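Local coordinates for sefir domain protein (Bacillus cereus F65185, PDB 5Y8E) that probably acts in bacterial signalling through its SEFIR domain, a module related to TIR domains that associates with other SEFIR domains, at residues 22-32 against 135-143. Sequence-based numbering, arbitrary orientation.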
ATOM      1  N   LEU A  22      -6.074   9.892   4.212  1.00 11.06           N
ATOM      2  CA  LEU A  22      -6.588   8.536   3.988  1.00 11.24           C
ATOM      3  C   LEU A  22      -6.460   7.689   5.248  1.00 11.00           C
ATOM      4  O   LEU A  22      -7.389   6.970   5.620  1.00 12.14           O
ATOM      5  CB  LEU A  22      -5.852   7.859   2.831  1.00 10.79           C
ATOM      6  CG  LEU A  22      -6.430   6.488   2.469  1.00 12.10           C
ATOM      7  CD1 LEU A  22      -7.839   6.666   1.899  1.00 15.06           C
ATOM      8  CD2 LEU A  22      -5.531   5.772   1.491  1.00 13.88           C
ATOM      9  N   ALA A  23      -5.337   7.785   5.923  1.00  8.46           N
ATOM     10  CA  ALA A  23      -5.124   7.057   7.147  1.00 11.54           C
ATOM     11  C   ALA A  23      -6.173   7.410   8.220  1.00 11.52           C
ATOM     12  O   ALA A  23      -6.751   6.599   8.854  1.00  9.97           O
ATOM     13  CB  ALA A  23      -3.737   7.338   7.663  1.00 10.73           C
ATOM     14  N   ASN A  24      -6.410   8.707   8.337  1.00 12.80           N
ATOM     15  CA  ASN A  24      -7.364   9.182   9.320  1.00 11.35           C
ATOM     16  C   ASN A  24      -8.742   8.688   8.956  1.00 13.36           C
ATOM     17  O   ASN A  24      -9.469   8.276   9.768  1.00 12.45           O
ATOM     18  CB  ASN A  24      -7.333  10.684   9.467  1.00 15.17           C
ATOM     19  CG  ASN A  24      -6.301  11.139  10.476  1.00 17.97           C
ATOM     20  OD1 ASN A  24      -6.350  10.793  11.591  1.00 23.65           O
ATOM     21  ND2 ASN A  24      -5.371  11.863  10.042  1.00 20.98           N
ATOM     22  N   LYS A  25      -9.051   8.763   7.698  1.00 11.22           N
ATOM     23  CA  LYS A  25     -10.374   8.397   7.222  1.00 13.95           C
ATOM     24  C   LYS A  25     -10.670   6.917   7.488  1.00 13.90           C
ATOM     25  O   LYS A  25     -11.703   6.548   7.934  1.00 12.60           O
ATOM     26  CB  LYS A  25     -10.503   8.725   5.750  1.00 11.28           C
ATOM     27  CG  LYS A  25     -11.894   8.496   5.190  1.00 12.65           C
ATOM     28  CD  LYS A  25     -12.047   9.006   3.789  1.00 13.30           C
ATOM     29  CE  LYS A  25     -13.419   8.824   3.214  1.00 16.94           C
ATOM     30  NZ  LYS A  25     -13.518   9.150   1.785  1.00 20.23           N
ATOM     31  N   LEU A  26      -9.671   6.098   7.176  1.00 10.49           N
ATOM     32  CA  LEU A  26      -9.785   4.672   7.397  1.00  9.36           C
ATOM     33  C   LEU A  26     -10.067   4.328   8.859  1.00 11.55           C
ATOM     34  O   LEU A  26     -10.838   3.469   9.117  1.00 13.18           O
ATOM     35  CB  LEU A  26      -8.530   3.923   6.938  1.00  9.70           C
ATOM     36  CG  LEU A  26      -8.304   3.787   5.447  1.00 10.74           C
ATOM     37  CD1 LEU A  26      -6.880   3.356   5.108  1.00  8.55           C
ATOM     38  CD2 LEU A  26      -9.307   2.927   4.818  1.00 12.74           C
ATOM     39  N   MET A  27      -9.411   5.016   9.756  1.00 11.41           N
ATOM     40  CA  MET A  27      -9.616   4.739  11.168  1.00 12.15           C
ATOM     41  C   MET A  27     -10.985   5.292  11.629  1.00 15.15           C
ATOM     42  O   MET A  27     -11.662   4.701  12.398  1.00 16.77           O
ATOM     43  CB  MET A  27      -8.476   5.281  12.025  1.00 20.00           C
ATOM     44  CG  MET A  27      -7.176   4.511  11.833  1.00 20.00           C
ATOM     45  SD  MET A  27      -6.009   4.657  13.245  1.00 20.00           S
ATOM     46  CE  MET A  27      -6.986   3.943  14.472  1.00 20.00           C
ATOM     47  N   LYS A  28     -11.351   6.437  11.103  1.00 14.42           N
ATOM     48  CA  LYS A  28     -12.588   7.093  11.525  1.00 16.37           C
ATOM     49  C   LYS A  28     -13.829   6.403  10.988  1.00 19.62           C
ATOM     50  O   LYS A  28     -14.796   6.261  11.683  1.00 19.30           O
ATOM     51  CB  LYS A  28     -12.594   8.591  11.158  1.00 16.26           C
ATOM     52  CG  LYS A  28     -13.912   9.262  11.368  1.00 26.56           C
ATOM     53  CD  LYS A  28     -13.825  10.745  11.673  1.00 35.15           C
ATOM     54  CE  LYS A  28     -15.215  11.442  11.580  1.00 41.29           C
ATOM     55  NZ  LYS A  28     -15.099  12.889  11.290  1.00 43.01           N
ATOM     56  N   GLU A  29     -13.781   6.036   9.718  1.00 18.14           N
ATOM     57  CA  GLU A  29     -14.974   5.614   8.993  1.00 20.95           C
ATOM     58  C   GLU A  29     -15.085   4.115   8.723  1.00 21.57           C
ATOM     59  O   GLU A  29     -16.144   3.616   8.463  1.00 22.27           O
ATOM     60  CB  GLU A  29     -15.117   6.368   7.666  1.00 22.81           C
ATOM     61  CG  GLU A  29     -15.175   7.837   7.814  1.00 27.58           C
ATOM     62  CD  GLU A  29     -15.523   8.574   6.559  1.00 37.65           C
ATOM     63  OE1 GLU A  29     -15.908   7.964   5.582  1.00 37.62           O
ATOM     64  OE2 GLU A  29     -15.381   9.793   6.573  1.00 43.20           O
ATOM     65  N   SER A  30     -13.959   3.444   8.743  1.00 15.94           N
ATOM     66  CA  SER A  30     -13.893   2.050   8.305  1.00 13.86           C
ATOM     67  C   SER A  30     -13.518   1.056   9.410  1.00 15.93           C
ATOM     68  O   SER A  30     -13.432  -0.144   9.162  1.00 14.71           O
ATOM     69  CB  SER A  30     -12.957   1.908   7.101  1.00 12.50           C
ATOM     70  OG  SER A  30     -13.403   2.719   6.027  1.00 16.67           O
ATOM     71  N   GLY A  31     -13.304   1.552  10.626  1.00 17.77           N
ATOM     72  CA  GLY A  31     -13.096   0.672  11.768  1.00 22.22           C
ATOM     73  C   GLY A  31     -11.857  -0.206  11.691  1.00 21.12           C
ATOM     74  O   GLY A  31     -11.853  -1.331  12.192  1.00 25.13           O
ATOM     75  N   VAL A  32     -10.805   0.294  11.059  1.00 15.96           N
ATOM     76  CA  VAL A  32      -9.549  -0.451  11.027  1.00 17.14           C
ATOM     77  C   VAL A  32      -8.466   0.272  11.810  1.00 19.12           C
ATOM     78  O   VAL A  32      -8.593   1.460  12.118  1.00 20.23           O
ATOM     79  CB  VAL A  32      -9.051  -0.707   9.588  1.00 20.85           C
ATOM     80  CG1 VAL A  32     -10.087  -1.481   8.778  1.00 20.01           C
ATOM     81  CG2 VAL A  32      -8.681   0.599   8.901  1.00 16.81           C
ATOM     82  N   TYR A 135     -13.280   4.820  -2.547  1.00 11.67           N
ATOM     83  CA  TYR A 135     -13.072   4.557  -1.125  1.00 14.00           C
ATOM     84  C   TYR A 135     -13.889   3.351  -0.670  1.00 12.57           C
ATOM     85  O   TYR A 135     -13.417   2.526   0.122  1.00 11.67           O
ATOM     86  CB  TYR A 135     -13.411   5.787  -0.274  1.00 13.63           C
ATOM     87  CG  TYR A 135     -13.099   5.559   1.185  1.00  9.11           C
ATOM     88  CD1 TYR A 135     -11.823   5.783   1.680  1.00 12.12           C
ATOM     89  CD2 TYR A 135     -14.069   5.084   2.057  1.00 10.62           C
ATOM     90  CE1 TYR A 135     -11.517   5.553   3.015  1.00 15.32           C
ATOM     91  CE2 TYR A 135     -13.776   4.844   3.394  1.00 12.51           C
ATOM     92  CZ  TYR A 135     -12.501   5.084   3.862  1.00 13.74           C
ATOM     93  OH  TYR A 135     -12.205   4.855   5.188  1.00 14.29           O
ATOM     94  N   LYS A 136     -15.119   3.259  -1.165  1.00 12.23           N
ATOM     95  CA  LYS A 136     -15.983   2.129  -0.851  1.00 12.40           C
ATOM     96  C   LYS A 136     -15.318   0.822  -1.275  1.00 12.08           C
ATOM     97  O   LYS A 136     -15.363  -0.175  -0.544  1.00 12.11           O
ATOM     98  CB  LYS A 136     -17.332   2.291  -1.548  1.00 15.93           C
ATOM     99  CG  LYS A 136     -18.325   1.162  -1.301  1.00 17.68           C
ATOM    100  CD  LYS A 136     -19.615   1.443  -2.078  1.00 28.18           C
ATOM    101  CE  LYS A 136     -20.645   0.345  -1.892  1.00 40.53           C
ATOM    102  NZ  LYS A 136     -20.192  -0.954  -2.466  1.00 47.56           N
ATOM    103  N   GLU A 137     -14.694   0.822  -2.451  1.00 11.96           N
ATOM    104  CA  GLU A 137     -14.036  -0.388  -2.933  1.00 13.41           C
ATOM    105  C   GLU A 137     -12.785  -0.700  -2.123  1.00 11.24           C
ATOM    106  O   GLU A 137     -12.509  -1.865  -1.831  1.00 13.76           O
ATOM    107  CB  GLU A 137     -13.712  -0.293  -4.428  1.00 14.34           C
ATOM    108  CG  GLU A 137     -12.945  -1.500  -4.979  1.00 15.58           C
ATOM    109  CD  GLU A 137     -13.745  -2.800  -5.014  1.00 22.74           C
ATOM    110  OE1 GLU A 137     -14.926  -2.823  -4.600  1.00 24.30           O
ATOM    111  OE2 GLU A 137     -13.178  -3.815  -5.476  1.00 24.81           O
ATOM    112  N   LEU A 138     -12.037   0.335  -1.741  1.00 10.35           N
ATOM    113  CA  LEU A 138     -10.861   0.135  -0.887  1.00 10.25           C
ATOM    114  C   LEU A 138     -11.268  -0.515   0.431  1.00 10.29           C
ATOM    115  O   LEU A 138     -10.623  -1.457   0.907  1.00 10.86           O
ATOM    116  CB  LEU A 138     -10.155   1.466  -0.612  1.00 10.49           C
ATOM    117  CG  LEU A 138      -9.042   1.448   0.440  1.00 10.45           C
ATOM    118  CD1 LEU A 138      -7.902   0.510   0.035  1.00  8.50           C
ATOM    119  CD2 LEU A 138      -8.513   2.858   0.662  1.00 12.73           C
ATOM    120  N   GLU A 139     -12.351  -0.007   1.006  1.00 11.84           N
ATOM    121  CA  GLU A 139     -12.881  -0.517   2.263  1.00 12.64           C
ATOM    122  C   GLU A 139     -13.295  -1.985   2.123  1.00 14.03           C
ATOM    123  O   GLU A 139     -12.991  -2.814   2.993  1.00 12.29           O
ATOM    124  CB  GLU A 139     -14.060   0.356   2.674  1.00 16.25           C
ATOM    125  CG  GLU A 139     -14.706  -0.003   3.978  1.00 15.84           C
ATOM    126  CD  GLU A 139     -15.884   0.889   4.253  1.00 16.83           C
ATOM    127  OE1 GLU A 139     -15.744   1.835   5.060  1.00 17.46           O
ATOM    128  OE2 GLU A 139     -16.944   0.659   3.639  1.00 17.98           O
ATOM    129  N   ARG A 140     -13.979  -2.305   1.027  1.00 10.61           N
ATOM    130  CA  ARG A 140     -14.365  -3.688   0.737  1.00 13.17           C
ATOM    131  C   ARG A 140     -13.148  -4.607   0.676  1.00 12.93           C
ATOM    132  O   ARG A 140     -13.140  -5.686   1.277  1.00 12.74           O
ATOM    133  CB  ARG A 140     -15.134  -3.771  -0.588  1.00 14.17           C
ATOM    134  CG  ARG A 140     -15.760  -5.141  -0.833  1.00 16.15           C
ATOM    135  CD  ARG A 140     -16.304  -5.314  -2.245  1.00 18.50           C
ATOM    136  NE  ARG A 140     -15.241  -5.348  -3.246  1.00 19.71           N
ATOM    137  CZ  ARG A 140     -14.481  -6.414  -3.493  1.00 25.93           C
ATOM    138  NH1 ARG A 140     -14.662  -7.536  -2.806  1.00 28.44           N
ATOM    139  NH2 ARG A 140     -13.536  -6.362  -4.422  1.00 24.06           N
ATOM    140  N   LEU A 141     -12.123  -4.182  -0.057  1.00 11.72           N
ATOM    141  CA  LEU A 141     -10.909  -4.989  -0.221  1.00 12.14           C
ATOM    142  C   LEU A 141     -10.181  -5.207   1.108  1.00 13.15           C
ATOM    143  O   LEU A 141      -9.629  -6.284   1.362  1.00 11.75           O
ATOM    144  CB  LEU A 141      -9.978  -4.324  -1.235  1.00 11.54           C
ATOM    145  CG  LEU A 141     -10.457  -4.353  -2.687  1.00 16.52           C
ATOM    146  CD1 LEU A 141      -9.680  -3.360  -3.528  1.00 12.35           C
ATOM    147  CD2 LEU A 141     -10.310  -5.762  -3.243  1.00 16.49           C
ATOM    148  N   ILE A 142     -10.179  -4.184   1.952  1.00  9.36           N
ATOM    149  CA  ILE A 142      -9.534  -4.279   3.261  1.00 10.63           C
ATOM    150  C   ILE A 142     -10.210  -5.327   4.149  1.00 12.07           C
ATOM    151  O   ILE A 142      -9.531  -6.137   4.792  1.00 14.78           O
ATOM    152  CB  ILE A 142      -9.479  -2.900   3.955  1.00 10.46           C
ATOM    153  CG1 ILE A 142      -8.343  -2.061   3.352  1.00 10.93           C
ATOM    154  CG2 ILE A 142      -9.290  -3.056   5.468  1.00 15.09           C
ATOM    155  CD1 ILE A 142      -8.394  -0.580   3.730  1.00 10.58           C
ATOM    156  N   TRP A 143     -11.539  -5.339   4.150  1.00 10.41           N
ATOM    157  CA  TRP A 143     -12.302  -6.257   4.998  1.00 11.37           C
ATOM    158  C   TRP A 143     -12.478  -7.650   4.394  1.00 13.68           C
ATOM    159  O   TRP A 143     -12.902  -8.586   5.069  1.00 14.09           O
ATOM    160  CB  TRP A 143     -13.663  -5.638   5.356  1.00 15.20           C
ATOM    161  CG  TRP A 143     -13.553  -4.611   6.447  1.00 12.90           C
ATOM    162  CD1 TRP A 143     -13.298  -3.270   6.303  1.00 12.41           C
ATOM    163  CD2 TRP A 143     -13.662  -4.849   7.854  1.00 14.31           C
ATOM    164  NE1 TRP A 143     -13.261  -2.663   7.540  1.00 13.92           N
ATOM    165  CE2 TRP A 143     -13.480  -3.612   8.506  1.00 13.79           C
ATOM    166  CE3 TRP A 143     -13.910  -5.988   8.625  1.00 15.52           C
ATOM    167  CZ2 TRP A 143     -13.534  -3.487   9.896  1.00 13.02           C
ATOM    168  CZ3 TRP A 143     -13.964  -5.864  10.000  1.00 17.70           C
ATOM    169  CH2 TRP A 143     -13.782  -4.622  10.622  1.00 16.84           C
TER
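Ser-30 meets three side chains of helix 131-143 through its two oxygens. Its hydroxyl works both ways in a short relay: Tyr-135 OH donates to Ser-30 OG at 2.6 Å, and Ser-30 OG in turn donates to Glu-139 OE1 at 2.7 Å. The carboxylate accepts on its anti lone pair, the one turned from OE2, and this charge would probably polarise the whole relay. The buried hydroxyl is thus used once as acceptor and once as donor. The backbone O of Ser-30 is taken by the indole: Trp-143 NE1 donates over 3.0 Å, bent to 142° at the hydrogen, with the acceptor at the ring's edge and the donor in the carbonyl plane. Gly-31, with positive phi, then turns the chain away from the helix toward strand 33-35.

The Tyr-135 ring is a knob among Leu-22, Lys-25, Leu-26 and Glu-29. Its CG stands anti to the backbone N (chi1 -176°), which sends the ring across to the other helix and brings OH to the serine. The extended Lys-25 chain runs over one face in the opposite direction, CE sitting 3.6 Å from the ring centroid as a CH-pi contact and NZ making a cation-pi contact farther along. Leu-22 CD1 lies at the ring's edge. Beneath the polar relay, Leu-26 CD2 packs on Ile-142 CD1 at 3.8 Å, and Val-32 CG1 touches Ile-142 CG2 where the two side chains cross at about a right angle.

The two helix segments cross at -66°, their axes 11.9 Å apart. Both helices cover the central sheet: Leu-26, Leu-138 and Ile-142 converge on Leu-62 of strand 60-65, while Leu-26 also reaches Val-34 of strand 33-35 and Leu-138 and Ile-142 rest on Ile-101 of strand 100-108.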